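Local coordinates for ribosomal-protein-S5-alanine N-acetyltransferase (Vibrio fischeri, PDB 3IGR) that probably acetylates the N-terminal alanine of ribosomal protein uS5, using acetyl-CoA as the acetyl donor, at residues V84-I89 against N118-W123; W123-K126 against R132-A135. All coordinates share one frame; numbering follows the deposited sequence. Where two conformers were deposited one is given.

Contact 1 (V84-I89 against N118-W123)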
# COMPACT_ATOMS: atom_id res chain seq x y z
N VAL A 84 -4.82 -1.85 -18.54
CA VAL A 84 -3.43 -2.09 -18.13
C VAL A 84 -2.88 -2.96 -19.23
O VAL A 84 -3.36 -4.08 -19.43
CB VAL A 84 -3.29 -2.79 -16.74
CG1 VAL A 84 -1.83 -2.91 -16.33
CG2 VAL A 84 -4.04 -2.01 -15.64
N SER A 85 -1.90 -2.44 -19.97
CA SER A 85 -1.42 -3.13 -21.17
C SER A 85 0.04 -3.52 -21.01
O SER A 85 0.88 -2.66 -20.78
CB SER A 85 -1.58 -2.23 -22.39
OG SER A 85 -0.95 -2.82 -23.51
N TYR A 86 0.33 -4.81 -21.13
CA TYR A 86 1.71 -5.31 -21.12
C TYR A 86 2.08 -5.62 -22.56
O TYR A 86 1.45 -6.47 -23.20
CB TYR A 86 1.86 -6.54 -20.22
CG TYR A 86 1.53 -6.22 -18.79
CD1 TYR A 86 2.50 -5.74 -17.92
CD2 TYR A 86 0.21 -6.33 -18.31
CE1 TYR A 86 2.19 -5.42 -16.60
CE2 TYR A 86 -0.11 -6.00 -16.99
CZ TYR A 86 0.89 -5.55 -16.15
OH TYR A 86 0.61 -5.19 -14.87
N SER A 87 3.08 -4.90 -23.06
CA SER A 87 3.48 -4.97 -24.45
C SER A 87 5.00 -5.00 -24.55
O SER A 87 5.70 -4.83 -23.55
CB SER A 87 2.98 -3.74 -25.19
OG SER A 87 3.58 -2.58 -24.64
N ASN A 88 5.50 -5.22 -25.76
CA ASN A 88 6.93 -5.18 -25.98
C ASN A 88 7.55 -6.28 -25.12
O ASN A 88 8.56 -6.08 -24.46
CB ASN A 88 7.43 -3.83 -25.48
CG ASN A 88 8.27 -3.13 -26.47
OD1 ASN A 88 7.80 -2.20 -27.14
ND2 ASN A 88 9.53 -3.53 -26.58
N ILE A 89 6.91 -7.44 -25.10
CA ILE A 89 7.39 -8.53 -24.27
C ILE A 89 8.52 -9.29 -24.98
O ILE A 89 8.38 -9.67 -26.14
CB ILE A 89 6.24 -9.46 -23.88
CG1 ILE A 89 5.29 -8.72 -22.92
CG2 ILE A 89 6.77 -10.76 -23.27
CD1 ILE A 89 4.06 -9.53 -22.54
N ASN A 118 -1.14 -3.55 -9.73
CA ASN A 118 -0.52 -4.46 -8.77
C ASN A 118 -0.87 -5.92 -9.01
O ASN A 118 -0.00 -6.80 -8.92
CB ASN A 118 -0.92 -4.11 -7.34
CG ASN A 118 -0.02 -4.77 -6.31
OD1 ASN A 118 1.01 -5.35 -6.65
ND2 ASN A 118 -0.40 -4.66 -5.05
N VAL A 119 -2.15 -6.17 -9.27
CA VAL A 119 -2.62 -7.54 -9.35
C VAL A 119 -2.15 -8.17 -10.66
O VAL A 119 -1.80 -9.34 -10.69
CB VAL A 119 -4.14 -7.62 -9.11
CG1 VAL A 119 -4.96 -7.17 -10.34
CG2 VAL A 119 -4.51 -9.00 -8.63
N THR A 120 -2.11 -7.37 -11.72
CA THR A 120 -1.60 -7.85 -13.00
C THR A 120 -0.07 -7.97 -13.07
O THR A 120 0.43 -8.90 -13.68
CB THR A 120 -2.15 -7.03 -14.16
OG1 THR A 120 -1.80 -5.65 -13.99
CG2 THR A 120 -3.65 -7.17 -14.23
N ILE A 121 0.68 -7.05 -12.44
CA ILE A 121 2.14 -7.21 -12.34
C ILE A 121 2.45 -8.53 -11.63
O ILE A 121 3.33 -9.30 -12.03
CB ILE A 121 2.84 -6.06 -11.57
CG1 ILE A 121 3.23 -4.92 -12.48
CG2 ILE A 121 4.20 -6.47 -11.06
CD1 ILE A 121 2.14 -4.19 -13.08
N ASP A 122 1.72 -8.77 -10.54
CA ASP A 122 1.91 -9.97 -9.77
C ASP A 122 1.71 -11.22 -10.62
O ASP A 122 2.46 -12.21 -10.50
CB ASP A 122 0.88 -9.98 -8.65
CG ASP A 122 1.50 -10.22 -7.33
OD1 ASP A 122 1.76 -9.20 -6.64
OD2 ASP A 122 1.74 -11.40 -6.99
N TRP A 123 0.69 -11.18 -11.47
CA TRP A 123 0.43 -12.26 -12.40
C TRP A 123 1.53 -12.38 -13.49
O TRP A 123 1.93 -13.47 -13.86
CB TRP A 123 -0.96 -12.12 -13.00
CG TRP A 123 -1.36 -13.26 -13.87
CD1 TRP A 123 -1.89 -14.47 -13.47
CD2 TRP A 123 -1.29 -13.30 -15.30
NE1 TRP A 123 -2.14 -15.25 -14.57
CE2 TRP A 123 -1.79 -14.56 -15.70
CE3 TRP A 123 -0.87 -12.38 -16.27
CZ2 TRP A 123 -1.85 -14.94 -17.05
CZ3 TRP A 123 -0.95 -12.76 -17.62
CH2 TRP A 123 -1.43 -14.03 -17.99

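Contact 2 (W123-K126 against R132-A135)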
# COMPACT_ATOMS: atom_id res chain seq x y z
N TRP A 123 0.69 -11.18 -11.47
CA TRP A 123 0.43 -12.26 -12.40
C TRP A 123 1.53 -12.38 -13.49
O TRP A 123 1.93 -13.47 -13.86
CB TRP A 123 -0.96 -12.12 -13.00
CG TRP A 123 -1.36 -13.26 -13.87
CD1 TRP A 123 -1.89 -14.47 -13.47
CD2 TRP A 123 -1.29 -13.30 -15.30
NE1 TRP A 123 -2.14 -15.25 -14.57
CE2 TRP A 123 -1.79 -14.56 -15.70
CE3 TRP A 123 -0.87 -12.38 -16.27
CZ2 TRP A 123 -1.85 -14.94 -17.05
CZ3 TRP A 123 -0.95 -12.76 -17.62
CH2 TRP A 123 -1.43 -14.03 -17.99
N MSE A 124 2.02 -11.25 -13.99
CA MSE A 124 3.07 -11.27 -15.01
C MSE A 124 4.36 -11.91 -14.46
O MSE A 124 5.10 -12.60 -15.19
CB MSE A 124 3.35 -9.86 -15.53
CG MSE A 124 2.16 -9.23 -16.28
SE MSE A 124 1.79 -10.23 -17.92
CE MSE A 124 3.43 -9.90 -18.88
N PHE A 125 4.60 -11.71 -13.17
CA PHE A 125 5.79 -12.22 -12.50
C PHE A 125 5.61 -13.71 -12.20
O PHE A 125 6.47 -14.55 -12.53
CB PHE A 125 6.02 -11.45 -11.20
CG PHE A 125 6.77 -10.14 -11.36
CD1 PHE A 125 7.26 -9.72 -12.60
CD2 PHE A 125 7.06 -9.36 -10.23
CE1 PHE A 125 7.99 -8.52 -12.72
CE2 PHE A 125 7.79 -8.16 -10.34
CZ PHE A 125 8.25 -7.74 -11.59
N LYS A 126 4.49 -14.03 -11.56
CA LYS A 126 4.23 -15.37 -11.04
C LYS A 126 3.76 -16.34 -12.12
O LYS A 126 4.30 -17.42 -12.22
CB LYS A 126 3.26 -15.34 -9.85
CG LYS A 126 3.90 -14.70 -8.60
CD LYS A 126 2.95 -14.58 -7.40
CE LYS A 126 3.69 -13.98 -6.19
NZ LYS A 126 2.81 -13.21 -5.26
N ARG A 132 11.34 -8.62 -15.39
CA ARG A 132 11.41 -7.15 -15.34
C ARG A 132 10.18 -6.55 -15.99
O ARG A 132 9.78 -6.99 -17.08
CB ARG A 132 12.67 -6.66 -16.08
CG ARG A 132 12.76 -5.15 -16.37
CD ARG A 132 13.86 -4.86 -17.42
NE ARG A 132 13.95 -3.45 -17.79
CZ ARG A 132 14.58 -2.52 -17.07
NH1 ARG A 132 15.18 -2.85 -15.93
NH2 ARG A 132 14.60 -1.26 -17.49
N ILE A 133 9.57 -5.56 -15.35
CA ILE A 133 8.47 -4.78 -15.95
C ILE A 133 8.95 -3.34 -15.94
O ILE A 133 9.38 -2.83 -14.87
CB ILE A 133 7.10 -4.88 -15.17
CG1 ILE A 133 6.59 -6.32 -15.04
CG2 ILE A 133 6.02 -4.05 -15.84
CD1 ILE A 133 6.09 -6.93 -16.30
N MSE A 134 8.91 -2.70 -17.08
CA MSE A 134 9.32 -1.33 -17.29
C MSE A 134 8.11 -0.40 -17.39
O MSE A 134 7.14 -0.72 -17.98
CB MSE A 134 10.13 -1.22 -18.58
CG MSE A 134 11.57 -1.70 -18.51
SE MSE A 134 12.55 -1.97 -20.22
CE MSE A 134 11.17 -2.62 -21.32
N ALA A 135 8.22 0.77 -16.81
CA ALA A 135 7.21 1.83 -16.91
C ALA A 135 7.95 3.15 -17.03
O ALA A 135 9.04 3.30 -16.45
CB ALA A 135 6.31 1.85 -15.67

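Contact 1 (V84-I89 against N118-W123)
Tyr86 reaches from its strand to helix 118-123 and places its phenol end between the side chains of Thr120 and Ile121. Its CG stands anti to the carbonyl carbon (chi1 -62°), which directs the ring away from the sheet and at the helix. Both neighbours lie at the far edge of that ring, in its plane, so the tyrosine meets the helix with the edge of its ring. The hydroxyl OH of Tyr86 donates a hydrogen bond of 2.6 Å to OG1 of Thr120, although crowding around OH makes its exact place less sure. The hydroxyl of Thr120 also lies in hydrogen-bonding reach of the carbonyl oxygens of Ala116 and Val117, which its single proton would have to share, while a lone pair takes the tyrosine proton. At chi1 58° its OG1 is turned back along the helix towards those carbonyls while it still faces Tyr86. A threonine suits this buried site, since it offers a hydroxyl to the phenol while CB, 3.6 Å from CE2 of Tyr86, adds apolar packing. Ile121 crosses Tyr86 at about a right angle; its CD1 is modelled too close to the phenol oxygen, so the detailed fit there is doubtful. Val84, two residues before Tyr86 on the same side of the strand, brings CG1 to 3.6 Å from OG1 of Thr120, a beta-branched residue well matched to a buried strand. Within the fold, strands 68-74 and 96-103 flank strand 79-90, contributing Phe70 and Val99 to this layer, while helix 112-126 packs on the sheet, its segment 118-123 running 27° from strand 84-87.

Contact 2 (W123-K126 against R132-A135)
Phe125 and Met124 meet Ile133 inside a beta-alpha-beta unit, in which strand 96-103, helix 112-126 and strand 132-137 follow one another and the two strands pair in parallel. The contact lies where the helix ends and the chain turns back into the sheet. Its main element is the ring of Phe125, whose CE1 comes to 3.5 Å from CG1 of Ile133; CZ is a little farther from the same atom, at 4.1 Å. The ring meets this methylene obliquely, and the two side chains slant across each other. With CG anti to the carbonyl carbon (chi1 -84°), Phe125 leans along the helix surface until the end of its ring reaches the strand. A large flat side chain suits a position whose CB does not itself face the sheet. Ile133 does point its CB at the helix, and its CD1 lies 4.1 Å from CB of Met124, modelled as selenomethionine. One isoleucine thus serves two consecutive helix residues, CG1 packing on the aromatic and CD1 on the start of the selenomethionine chain. No hydrogen bond joins the segments, so apolar packing alone links them here. Arg132, next to Ile133 in the strand, has its CB turned away from the helix and its NH2 in a salt bridge with Glu156, while Lys177 and Asn179 border Phe125. Such packing of a helix on its following strand is typical of the beta-alpha-beta crossover in GNAT acetyltransferases, where the opposite, N-terminal end of the helix commonly helps bind the pyrophosphate of acetyl-CoA.

Of the elements involved, strand 79-90 comes first in the chain, then strand 96-103, then helix 112-126. Contact 1 closes this longer loop, with 28 residues between its segments. Contact 2 begins where contact 1 ends, at Trp123, and closes a tight connection of five residues into strand 132-137. The two loops are therefore consecutive, neither nested nor crossing. They also touch in space: CG of Met124 lies 3.8 Å from CE1 of Tyr86, and CD1 of Ile133 is 4.1 Å from CD1 of Tyr86. Together they seat one helix over strands 79-90 and 132-137, with strand 96-103 between them.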